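Glucose-6-phosphate isomerase (Thermus thermophilus, PDB 1ZZG) probably catalyses the reversible isomerisation of glucose 6-phosphate to fructose 6-phosphate, a step shared by glycolysis and gluconeogenesis. Local coordinates at residues K141-K144 / A145-E149; L197-F201 / A202-L206; V296-R300 / E301-D305; V402-G405 / K406-R410. All blocks are in the same frame, centred on the assembly; numbering follows the deposited sequence.

Interaction 1. Residues K141-K144 / A145-E149; sequences KWLK and AHLGE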
loop_
_atom_site.group_PDB
_atom_site.type_symbol
_atom_site.label_atom_id
_atom_site.label_comp_id
_atom_site.label_asym_id
_atom_site.label_seq_id
_atom_site.Cartn_x
_atom_site.Cartn_y
_atom_site.Cartn_z
ATOM N N LYS A 141 -2.183 -29.073 -8.255
ATOM C CA LYS A 141 -2.218 -29.677 -9.585
ATOM C C LYS A 141 -0.864 -29.463 -10.271
ATOM O O LYS A 141 -0.283 -30.381 -10.855
ATOM C CB LYS A 141 -3.342 -29.026 -10.407
ATOM C CG LYS A 141 -3.494 -29.543 -11.838
ATOM C CD LYS A 141 -4.460 -28.689 -12.652
ATOM C CE LYS A 141 -4.515 -29.126 -14.118
ATOM N NZ LYS A 141 -4.992 -30.525 -14.296
ATOM N N TRP A 142 -0.363 -28.239 -10.162
ATOM C CA TRP A 142 0.901 -27.832 -10.760
ATOM C C TRP A 142 2.063 -28.643 -10.194
ATOM O O TRP A 142 2.879 -29.189 -10.941
ATOM C CB TRP A 142 1.104 -26.339 -10.490
ATOM C CG TRP A 142 2.294 -25.701 -11.125
ATOM C CD1 TRP A 142 2.455 -25.375 -12.446
ATOM C CD2 TRP A 142 3.461 -25.232 -10.451
ATOM N NE1 TRP A 142 3.650 -24.723 -12.630
ATOM C CE2 TRP A 142 4.289 -24.622 -11.421
ATOM C CE3 TRP A 142 3.889 -25.264 -9.117
ATOM C CZ2 TRP A 142 5.522 -24.045 -11.096
ATOM C CZ3 TRP A 142 5.112 -24.691 -8.794
ATOM C CH2 TRP A 142 5.917 -24.088 -9.785
ATOM N N LEU A 143 2.119 -28.742 -8.871
ATOM C CA LEU A 143 3.187 -29.482 -8.210
ATOM C C LEU A 143 3.214 -30.952 -8.610
ATOM O O LEU A 143 4.268 -31.486 -8.966
ATOM C CB LEU A 143 3.039 -29.374 -6.692
ATOM C CG LEU A 143 3.290 -27.996 -6.078
ATOM C CD1 LEU A 143 3.063 -28.075 -4.571
ATOM C CD2 LEU A 143 4.709 -27.547 -6.389
ATOM N N LYS A 144 2.057 -31.601 -8.551
ATOM C CA LYS A 144 1.965 -33.009 -8.906
ATOM C C LYS A 144 2.365 -33.282 -10.357
ATOM O O LYS A 144 3.093 -34.236 -10.633
ATOM C CB LYS A 144 0.543 -33.520 -8.652
ATOM C CG LYS A 144 0.159 -33.561 -7.183
ATOM C CD LYS A 144 -1.238 -34.110 -6.991
ATOM C CE LYS A 144 -1.583 -34.256 -5.521
ATOM N NZ LYS A 144 -2.961 -34.785 -5.349
ATOM N N ALA A 145 1.907 -32.433 -11.274
ATOM C CA ALA A 145 2.197 -32.608 -12.695
ATOM C C ALA A 145 3.663 -32.459 -13.095
ATOM O O ALA A 145 4.130 -33.142 -14.010
ATOM C CB ALA A 145 1.340 -31.649 -13.525
ATOM N N HIS A 146 4.392 -31.584 -12.411
ATOM C CA HIS A 146 5.791 -31.353 -12.752
ATOM C C HIS A 146 6.825 -31.993 -11.826
ATOM O O HIS A 146 8.011 -32.053 -12.164
ATOM C CB HIS A 146 6.052 -29.845 -12.827
ATOM C CG HIS A 146 5.181 -29.135 -13.814
ATOM N ND1 HIS A 146 5.214 -29.408 -15.166
ATOM C CD2 HIS A 146 4.235 -28.180 -13.647
ATOM C CE1 HIS A 146 4.325 -28.653 -15.788
ATOM N NE2 HIS A 146 3.718 -27.899 -14.889
ATOM N N LEU A 147 6.388 -32.479 -10.669
ATOM C CA LEU A 147 7.320 -33.077 -9.715
ATOM C C LEU A 147 7.105 -34.555 -9.409
ATOM O O LEU A 147 7.966 -35.196 -8.799
ATOM C CB LEU A 147 7.283 -32.286 -8.406
ATOM C CG LEU A 147 7.720 -30.828 -8.540
ATOM C CD1 LEU A 147 7.493 -30.105 -7.225
ATOM C CD2 LEU A 147 9.184 -30.769 -8.946
ATOM N N GLY A 148 5.961 -35.094 -9.820
ATOM C CA GLY A 148 5.677 -36.494 -9.563
ATOM C C GLY A 148 5.598 -36.825 -8.082
ATOM O O GLY A 148 4.968 -36.107 -7.307
ATOM N N GLU A 149 6.250 -37.914 -7.686
ATOM C CA GLU A 149 6.253 -38.360 -6.296
ATOM C C GLU A 149 6.958 -37.419 -5.334
ATOM O O GLU A 149 6.806 -37.536 -4.119
ATOM C CB GLU A 149 6.901 -39.745 -6.190
ATOM C CG GLU A 149 5.972 -40.865 -6.562
ATOM C CD GLU A 149 4.704 -40.828 -5.741
ATOM O OE1 GLU A 149 4.783 -41.002 -4.506
ATOM O OE2 GLU A 149 3.628 -40.616 -6.331
#

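Interaction 2. Residues L197-F201 / A202-L206; sequences LPLAF and AGADL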
loop_
_atom_site.group_PDB
_atom_site.type_symbol
_atom_site.label_atom_id
_atom_site.label_comp_id
_atom_site.label_asym_id
_atom_site.label_seq_id
_atom_site.Cartn_x
_atom_site.Cartn_y
_atom_site.Cartn_z
ATOM N N LEU A 197 8.663 -19.029 9.573
ATOM C CA LEU A 197 9.031 -19.913 8.471
ATOM C C LEU A 197 9.541 -19.124 7.256
ATOM O O LEU A 197 10.659 -19.346 6.794
ATOM C CB LEU A 197 7.848 -20.803 8.069
ATOM C CG LEU A 197 8.191 -21.824 6.974
ATOM C CD1 LEU A 197 9.358 -22.707 7.435
ATOM C CD2 LEU A 197 6.968 -22.673 6.657
ATOM N N PRO A 198 8.725 -18.202 6.712
ATOM C CA PRO A 198 9.249 -17.461 5.559
ATOM C C PRO A 198 10.514 -16.679 5.908
ATOM O O PRO A 198 11.426 -16.600 5.098
ATOM C CB PRO A 198 8.079 -16.553 5.153
ATOM C CG PRO A 198 7.246 -16.447 6.419
ATOM C CD PRO A 198 7.316 -17.850 6.968
ATOM N N LEU A 199 10.580 -16.117 7.113
ATOM C CA LEU A 199 11.768 -15.363 7.513
ATOM C C LEU A 199 13.016 -16.239 7.551
ATOM O O LEU A 199 14.125 -15.770 7.270
ATOM C CB LEU A 199 11.576 -14.706 8.877
ATOM C CG LEU A 199 11.000 -13.291 8.854
ATOM C CD1 LEU A 199 10.885 -12.784 10.287
ATOM C CD2 LEU A 199 11.898 -12.364 8.025
ATOM N N ALA A 200 12.837 -17.509 7.902
ATOM C CA ALA A 200 13.967 -18.431 7.952
ATOM C C ALA A 200 14.556 -18.529 6.551
ATOM O O ALA A 200 15.759 -18.368 6.366
ATOM C CB ALA A 200 13.516 -19.808 8.440
ATOM N N PHE A 201 13.696 -18.778 5.564
ATOM C CA PHE A 201 14.135 -18.891 4.179
ATOM C C PHE A 201 14.675 -17.565 3.657
ATOM O O PHE A 201 15.391 -17.529 2.658
ATOM C CB PHE A 201 12.985 -19.402 3.304
ATOM C CG PHE A 201 12.795 -20.892 3.387
ATOM C CD1 PHE A 201 13.563 -21.747 2.594
ATOM C CD2 PHE A 201 11.909 -21.443 4.305
ATOM C CE1 PHE A 201 13.448 -23.135 2.720
ATOM C CE2 PHE A 201 11.785 -22.826 4.442
ATOM C CZ PHE A 201 12.556 -23.676 3.648
ATOM N N ALA A 202 14.336 -16.478 4.344
ATOM C CA ALA A 202 14.817 -15.159 3.954
ATOM C C ALA A 202 16.186 -14.919 4.600
ATOM O O ALA A 202 16.838 -13.903 4.353
ATOM C CB ALA A 202 13.826 -14.090 4.398
ATOM N N GLY A 203 16.603 -15.868 5.432
ATOM C CA GLY A 203 17.883 -15.771 6.116
ATOM C C GLY A 203 17.960 -14.716 7.207
ATOM O O GLY A 203 19.043 -14.214 7.509
ATOM N N ALA A 204 16.819 -14.374 7.797
ATOM C CA ALA A 204 16.771 -13.363 8.851
ATOM C C ALA A 204 17.030 -13.958 10.236
ATOM O O ALA A 204 16.889 -15.163 10.440
ATOM C CB ALA A 204 15.419 -12.666 8.828
ATOM N N ASP A 205 17.387 -13.102 11.190
ATOM C CA ASP A 205 17.667 -13.548 12.555
ATOM C C ASP A 205 16.386 -13.651 13.395
ATOM O O ASP A 205 15.965 -12.680 14.036
ATOM C CB ASP A 205 18.655 -12.586 13.220
ATOM C CG ASP A 205 19.150 -13.087 14.563
ATOM O OD1 ASP A 205 18.720 -14.178 14.991
ATOM O OD2 ASP A 205 19.979 -12.387 15.190
ATOM N N LEU A 206 15.783 -14.837 13.390
ATOM C CA LEU A 206 14.547 -15.086 14.130
ATOM C C LEU A 206 14.713 -14.837 15.628
ATOM O O LEU A 206 13.830 -14.273 16.269
ATOM C CB LEU A 206 14.093 -16.530 13.912
ATOM C CG LEU A 206 14.116 -17.006 12.459
ATOM C CD1 LEU A 206 13.623 -18.433 12.393
ATOM C CD2 LEU A 206 13.257 -16.095 11.593
#

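Interaction 3. Residues V296-R300 / E301-D305; sequences VQLFR and EGPLD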
loop_
_atom_site.group_PDB
_atom_site.type_symbol
_atom_site.label_atom_id
_atom_site.label_comp_id
_atom_site.label_asym_id
_atom_site.label_seq_id
_atom_site.Cartn_x
_atom_site.Cartn_y
_atom_site.Cartn_z
ATOM N N VAL A 296 0.727 14.167 2.650
ATOM C CA VAL A 296 1.098 15.257 3.543
ATOM C C VAL A 296 0.384 16.564 3.223
ATOM O O VAL A 296 0.079 17.340 4.128
ATOM C CB VAL A 296 2.625 15.482 3.534
ATOM C CG1 VAL A 296 2.972 16.782 4.251
ATOM C CG2 VAL A 296 3.315 14.314 4.230
ATOM N N GLN A 297 0.119 16.813 1.940
ATOM C CA GLN A 297 -0.578 18.035 1.542
ATOM C C GLN A 297 -1.912 18.095 2.281
ATOM O O GLN A 297 -2.280 19.133 2.833
ATOM C CB GLN A 297 -0.794 18.056 0.021
ATOM C CG GLN A 297 -1.779 19.107 -0.489
ATOM C CD GLN A 297 -1.457 20.524 -0.032
ATOM O OE1 GLN A 297 -0.307 20.973 -0.107
ATOM N NE2 GLN A 297 -2.480 21.242 0.428
ATOM N N LEU A 298 -2.627 16.976 2.309
ATOM C CA LEU A 298 -3.905 16.923 3.006
ATOM C C LEU A 298 -3.706 17.106 4.513
ATOM O O LEU A 298 -4.498 17.785 5.166
ATOM C CB LEU A 298 -4.609 15.589 2.752
ATOM C CG LEU A 298 -5.784 15.280 3.692
ATOM C CD1 LEU A 298 -6.986 16.134 3.315
ATOM C CD2 LEU A 298 -6.150 13.807 3.600
ATOM N N PHE A 299 -2.660 16.501 5.068
ATOM C CA PHE A 299 -2.417 16.627 6.501
ATOM C C PHE A 299 -2.077 18.071 6.868
ATOM O O PHE A 299 -2.407 18.538 7.956
ATOM C CB PHE A 299 -1.269 15.709 6.957
ATOM C CG PHE A 299 -1.449 14.253 6.582
ATOM C CD1 PHE A 299 -2.717 13.708 6.398
ATOM C CD2 PHE A 299 -0.337 13.429 6.421
ATOM C CE1 PHE A 299 -2.879 12.363 6.053
ATOM C CE2 PHE A 299 -0.485 12.081 6.079
ATOM C CZ PHE A 299 -1.758 11.548 5.895
ATOM N N ARG A 300 -1.425 18.768 5.942
ATOM C CA ARG A 300 -1.000 20.146 6.149
ATOM C C ARG A 300 -2.098 21.208 6.046
ATOM O O ARG A 300 -2.162 22.114 6.878
ATOM C CB ARG A 300 0.122 20.491 5.158
ATOM C CG ARG A 300 1.460 19.810 5.428
ATOM C CD ARG A 300 2.275 20.599 6.445
ATOM N NE ARG A 300 2.640 21.918 5.931
ATOM C CZ ARG A 300 2.974 22.954 6.695
ATOM N NH1 ARG A 300 2.992 22.827 8.017
ATOM N NH2 ARG A 300 3.278 24.126 6.139
ATOM N N GLU A 301 -2.964 21.107 5.045
ATOM C CA GLU A 301 -3.997 22.121 4.869
ATOM C C GLU A 301 -5.424 21.604 4.920
ATOM O O GLU A 301 -6.374 22.375 4.798
ATOM C CB GLU A 301 -3.759 22.867 3.555
ATOM C CG GLU A 301 -2.319 23.315 3.385
ATOM C CD GLU A 301 -2.137 24.331 2.271
ATOM O OE1 GLU A 301 -2.596 24.079 1.131
ATOM O OE2 GLU A 301 -1.522 25.382 2.544
ATOM N N GLY A 302 -5.570 20.294 5.097
ATOM C CA GLY A 302 -6.894 19.712 5.179
ATOM C C GLY A 302 -7.396 19.767 6.612
ATOM O O GLY A 302 -6.723 20.323 7.476
ATOM N N PRO A 303 -8.571 19.188 6.899
ATOM C CA PRO A 303 -9.157 19.178 8.246
ATOM C C PRO A 303 -8.225 18.638 9.332
ATOM O O PRO A 303 -7.397 17.762 9.077
ATOM C CB PRO A 303 -10.393 18.293 8.079
ATOM C CG PRO A 303 -10.762 18.483 6.635
ATOM C CD PRO A 303 -9.421 18.451 5.949
ATOM N N LEU A 304 -8.358 19.168 10.543
ATOM C CA LEU A 304 -7.553 18.710 11.671
ATOM C C LEU A 304 -8.343 17.596 12.348
ATOM O O LEU A 304 -8.814 17.746 13.475
ATOM C CB LEU A 304 -7.316 19.853 12.655
ATOM C CG LEU A 304 -6.453 21.000 12.119
ATOM C CD1 LEU A 304 -6.435 22.152 13.125
ATOM C CD2 LEU A 304 -5.045 20.493 11.850
ATOM N N ASP A 305 -8.486 16.474 11.650
ATOM C CA ASP A 305 -9.253 15.344 12.166
ATOM C C ASP A 305 -8.444 14.055 12.226
ATOM O O ASP A 305 -8.989 12.964 12.062
ATOM C CB ASP A 305 -10.485 15.127 11.288
ATOM C CG ASP A 305 -10.128 14.859 9.832
ATOM O OD1 ASP A 305 -8.933 14.896 9.483
ATOM O OD2 ASP A 305 -11.051 14.608 9.030
HETATM O O HOH W 1 -6.061 16.706 7.013
#

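Interaction 4. Residues V402-G405 / K406-R410; sequences VELG and KVLTR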
loop_
_atom_site.group_PDB
_atom_site.type_symbol
_atom_site.label_atom_id
_atom_site.label_comp_id
_atom_site.label_asym_id
_atom_site.label_seq_id
_atom_site.Cartn_x
_atom_site.Cartn_y
_atom_site.Cartn_z
ATOM N N VAL A 402 -16.845 -9.919 9.194
ATOM C CA VAL A 402 -16.430 -10.576 7.958
ATOM C C VAL A 402 -17.239 -11.808 7.563
ATOM O O VAL A 402 -17.087 -12.312 6.448
ATOM C CB VAL A 402 -14.933 -10.985 8.006
ATOM C CG1 VAL A 402 -14.076 -9.782 8.412
ATOM C CG2 VAL A 402 -14.735 -12.148 8.964
ATOM N N GLU A 403 -18.102 -12.291 8.454
ATOM C CA GLU A 403 -18.886 -13.485 8.142
ATOM C C GLU A 403 -19.843 -13.334 6.958
ATOM O O GLU A 403 -19.859 -14.180 6.063
ATOM C CB GLU A 403 -19.682 -13.958 9.368
ATOM C CG GLU A 403 -20.468 -15.245 9.099
ATOM C CD GLU A 403 -21.331 -15.689 10.266
ATOM O OE1 GLU A 403 -22.208 -14.909 10.696
ATOM O OE2 GLU A 403 -21.141 -16.823 10.749
ATOM N N LEU A 404 -20.637 -12.266 6.946
ATOM C CA LEU A 404 -21.606 -12.063 5.866
ATOM C C LEU A 404 -20.990 -12.156 4.476
ATOM O O LEU A 404 -21.547 -12.807 3.594
ATOM C CB LEU A 404 -22.331 -10.717 6.019
ATOM C CG LEU A 404 -23.459 -10.456 5.001
ATOM C CD1 LEU A 404 -24.462 -11.608 5.031
ATOM C CD2 LEU A 404 -24.158 -9.139 5.321
ATOM N N GLY A 405 -19.845 -11.508 4.282
ATOM C CA GLY A 405 -19.187 -11.549 2.986
ATOM C C GLY A 405 -18.901 -12.968 2.533
ATOM O O GLY A 405 -19.092 -13.309 1.361
ATOM N N LYS A 406 -18.436 -13.800 3.460
ATOM C CA LYS A 406 -18.125 -15.190 3.147
ATOM C C LYS A 406 -19.386 -15.958 2.764
ATOM O O LYS A 406 -19.387 -16.748 1.812
ATOM C CB LYS A 406 -17.455 -15.858 4.350
ATOM C CG LYS A 406 -16.119 -15.237 4.728
ATOM C CD LYS A 406 -15.578 -15.845 6.007
ATOM C CE LYS A 406 -14.282 -15.185 6.437
ATOM N NZ LYS A 406 -13.830 -15.733 7.743
ATOM N N VAL A 407 -20.456 -15.719 3.512
ATOM C CA VAL A 407 -21.735 -16.377 3.270
ATOM C C VAL A 407 -22.280 -16.019 1.890
ATOM O O VAL A 407 -22.655 -16.899 1.117
ATOM C CB VAL A 407 -22.775 -15.978 4.347
ATOM C CG1 VAL A 407 -24.164 -16.484 3.952
ATOM C CG2 VAL A 407 -22.370 -16.558 5.695
ATOM N N LEU A 408 -22.313 -14.726 1.584
ATOM C CA LEU A 408 -22.815 -14.269 0.295
ATOM C C LEU A 408 -21.947 -14.789 -0.845
ATOM O O LEU A 408 -22.448 -15.076 -1.933
ATOM C CB LEU A 408 -22.881 -12.741 0.266
ATOM C CG LEU A 408 -23.828 -12.145 1.313
ATOM C CD1 LEU A 408 -23.839 -10.634 1.191
ATOM C CD2 LEU A 408 -25.230 -12.708 1.119
ATOM N N THR A 409 -20.647 -14.923 -0.592
ATOM C CA THR A 409 -19.733 -15.434 -1.606
ATOM C C THR A 409 -20.101 -16.873 -1.958
ATOM O O THR A 409 -20.161 -17.239 -3.136
ATOM C CB THR A 409 -18.265 -15.401 -1.122
ATOM O OG1 THR A 409 -17.821 -14.042 -1.026
ATOM C CG2 THR A 409 -17.371 -16.151 -2.092
ATOM N N ARG A 410 -20.343 -17.692 -0.940
ATOM C CA ARG A 410 -20.710 -19.081 -1.186
ATOM C C ARG A 410 -22.063 -19.131 -1.898
ATOM O O ARG A 410 -22.282 -19.962 -2.782
ATOM C CB ARG A 410 -20.765 -19.871 0.127
ATOM C CG ARG A 410 -19.397 -20.098 0.764
ATOM C CD ARG A 410 -19.431 -21.228 1.789
ATOM N NE ARG A 410 -20.145 -20.872 3.015
ATOM C CZ ARG A 410 -19.628 -20.145 4.005
ATOM N NH1 ARG A 410 -18.383 -19.690 3.923
ATOM N NH2 ARG A 410 -20.355 -19.882 5.085
#

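Interaction 1. Residues K141-K144 / A145-E149
His146 turns an edge onto the indole of Trp142, one helical turn earlier. Its CB lies 3.7 Å from Trp142 O, the carbonyl that also accepts the backbone N-H of His146, with N and O 3.2 Å apart. With CG beside its own backbone N (chi1 -58°), the imidazole is carried back along the helix toward the indole. CG still borders that carbonyl, and CD2 approaches both partners: it is 3.2 Å from Trp142 O and 3.5 Å from Trp142 CD1, pointing at one face of the five-membered ring. NE2, at the end of the ring, completes the approach at 3.7 Å from Trp142 CD1. The two rings make an offset edge-to-face pair with planes at 73°, His146 giving the edge and Trp142 the face. Both belong to the last turns of helix 130-147, the crossover helix of the beta-alpha-beta unit between strands 118-124 and 155-159. The indole is fixed from elsewhere too, its NE1 hydrogen-bonded to Leu110 O and its ring packed edge-to-face with Phe139. On the neighbouring flank Leu143 and Leu147 run alongside each other in the same direction, with Leu143 CD2 3.9 Å from Leu147 CD1; Leu143 also rests on Val120 of the sheet. Beyond them, Gly148 takes positive phi and leaves the helix, its N still bonded to Lys144 O at 3.1 Å from above the carbonyl plane.

Interaction 2. Residues L197-F201 / A202-L206
Ala202 follows directly on the helix that ends at Phe201, and its N is shared between two carbonyls, Pro198 O and Leu199 O, by weak, bent bonds. Its CB lies against the same two oxygens, 3.3 Å from Leu199 O. Gly203 then turns the chain with positive phi, and its N bonds to Ala200 O at 2.8 Å, coming from well above the carbonyl plane. Ala204 N reaches further back, to Leu199 O at 3.1 Å and almost straight (170°), which completes a Schellman motif. The methyl of Ala204 meets Leu199 CD2 at 3.6 Å, an apolar contact across the turn, and also packs on Phe88 of helix 79-88. Asp205 is the N-cap of the next helix, its OD1 making a weak bond to Ala208 N. Leu206 opens that helix; its CG lies beside its own N (chi1 -47°), turning both methyls back toward the first: CD2 presses on Leu199 CB at 3.5 Å, tighter than usual for two carbons, while CD1 touches Ala200 CB at 4.2 Å. Helix 193-201 thus joins helix 206-221 through a short turn, probably held both by the last-turn carbonyls and by apolar packing of Leu199, Ala200, Ala204 and Leu206.

Interaction 3. Residues V296-R300 / E301-D305
Gln297 and Glu301, one turn apart on helix 296-301, are joined by two hydrogen bonds. In the side-chain bond, Gln297 NE2 donates to Glu301 OE1 at 2.9 Å. The oxygen lies in the amide plane but is met on its anti side, 31° out of the carboxylate plane, and the two flat groups stand nearly perpendicular. The bend of Gln297 at chi2 (54°) brings its amide back to the glutamate; the same NE2 also bonds to Gly270 O of the second subunit. An alanine in place of Glu301 removes the intrahelical acceptor, and the Gln297 amide, its NE2 left with the partner on the second subunit, would probably be freer to turn. The second bond is between backbones, Glu301 N to Gln297 O, at 3.0 Å. One residue on, Gly302 N donates to Leu298 O at 2.7 Å as the helix gives way to the loop that leads into strand 306-313 of the mixed sheet. Leu298 O also accepts from a water at 2.6 Å, and the water gives its other hydrogen to Pro303 O at 2.7 Å, bridging helix and loop. Apolar contact is slight: Leu298 CD1 approaches Gly302 CA at 4.0 Å and Pro303 CD at 4.3 Å.

Interaction 4. Residues V402-G405 / K406-R410
Gly405 O is gripped twice by Thr409, once by the backbone N at 3.0 Å and once by the hydroxyl OG1 at 2.8 Å. The two donors reach the oxygen from opposite faces of its plane. The hydroxyl can do this because OG1 sits beside the threonine's own N (chi1 -69°), turned back along the helix. Straighter backbone bonds run from Val407 N to Glu403 O and from Leu408 N to Leu404 O, the latter at 2.9 Å and 174°.

Apolar packing follows the same spacing. Leu404 and Leu408 meet at an angle, CD1 of Leu404 3.8 Å from CG of Leu408, while CG of Leu404 lies equally near CD1 of Leu408. An alanine at Leu408 strips away this neighbour, and CD1 of Leu404 would probably be freer to turn.

Lys406, predicted to be an active-site residue, makes van der Waals contact instead: it runs extended alongside Val402, its CG 3.5 Å from Val402 O and its NZ 3.9 Å from Val402 CG2. The valine thus flanks the lysine's end, and its side chain also comes within about 4 Å of that of Glu267, the predicted proton donor.

The contact lies at the N-terminal end of helix 403-414, the last of the chain. It rests against the second subunit: Leu404 packs on Arg300 of that subunit, and Leu408 and Thr409 pack on Ala349 of its helix 339-356.

In the fold
Interactions 1 to 4 follow one another along the chain, each a local contact at or near the end of a helix. Interaction 1 lies at the C-terminal end of helix 130-147, one of the crossover helices of the parallel sheet; interaction 2, 26 Å away centre to centre, ends helix 193-201, which packs on the same sheet. Interaction 3 precedes strand 306-313 of the mixed sheet, on the other side of the chain's centre and 54 Å from interaction 1, centre to centre. Interaction 4 starts the C-terminal helix, 36 Å from interaction 3 between centres within one chain. Across the dimer, however, Gln297 packs on Glu267 of the second subunit, so interaction 3 of one chain borders the predicted active site of the other.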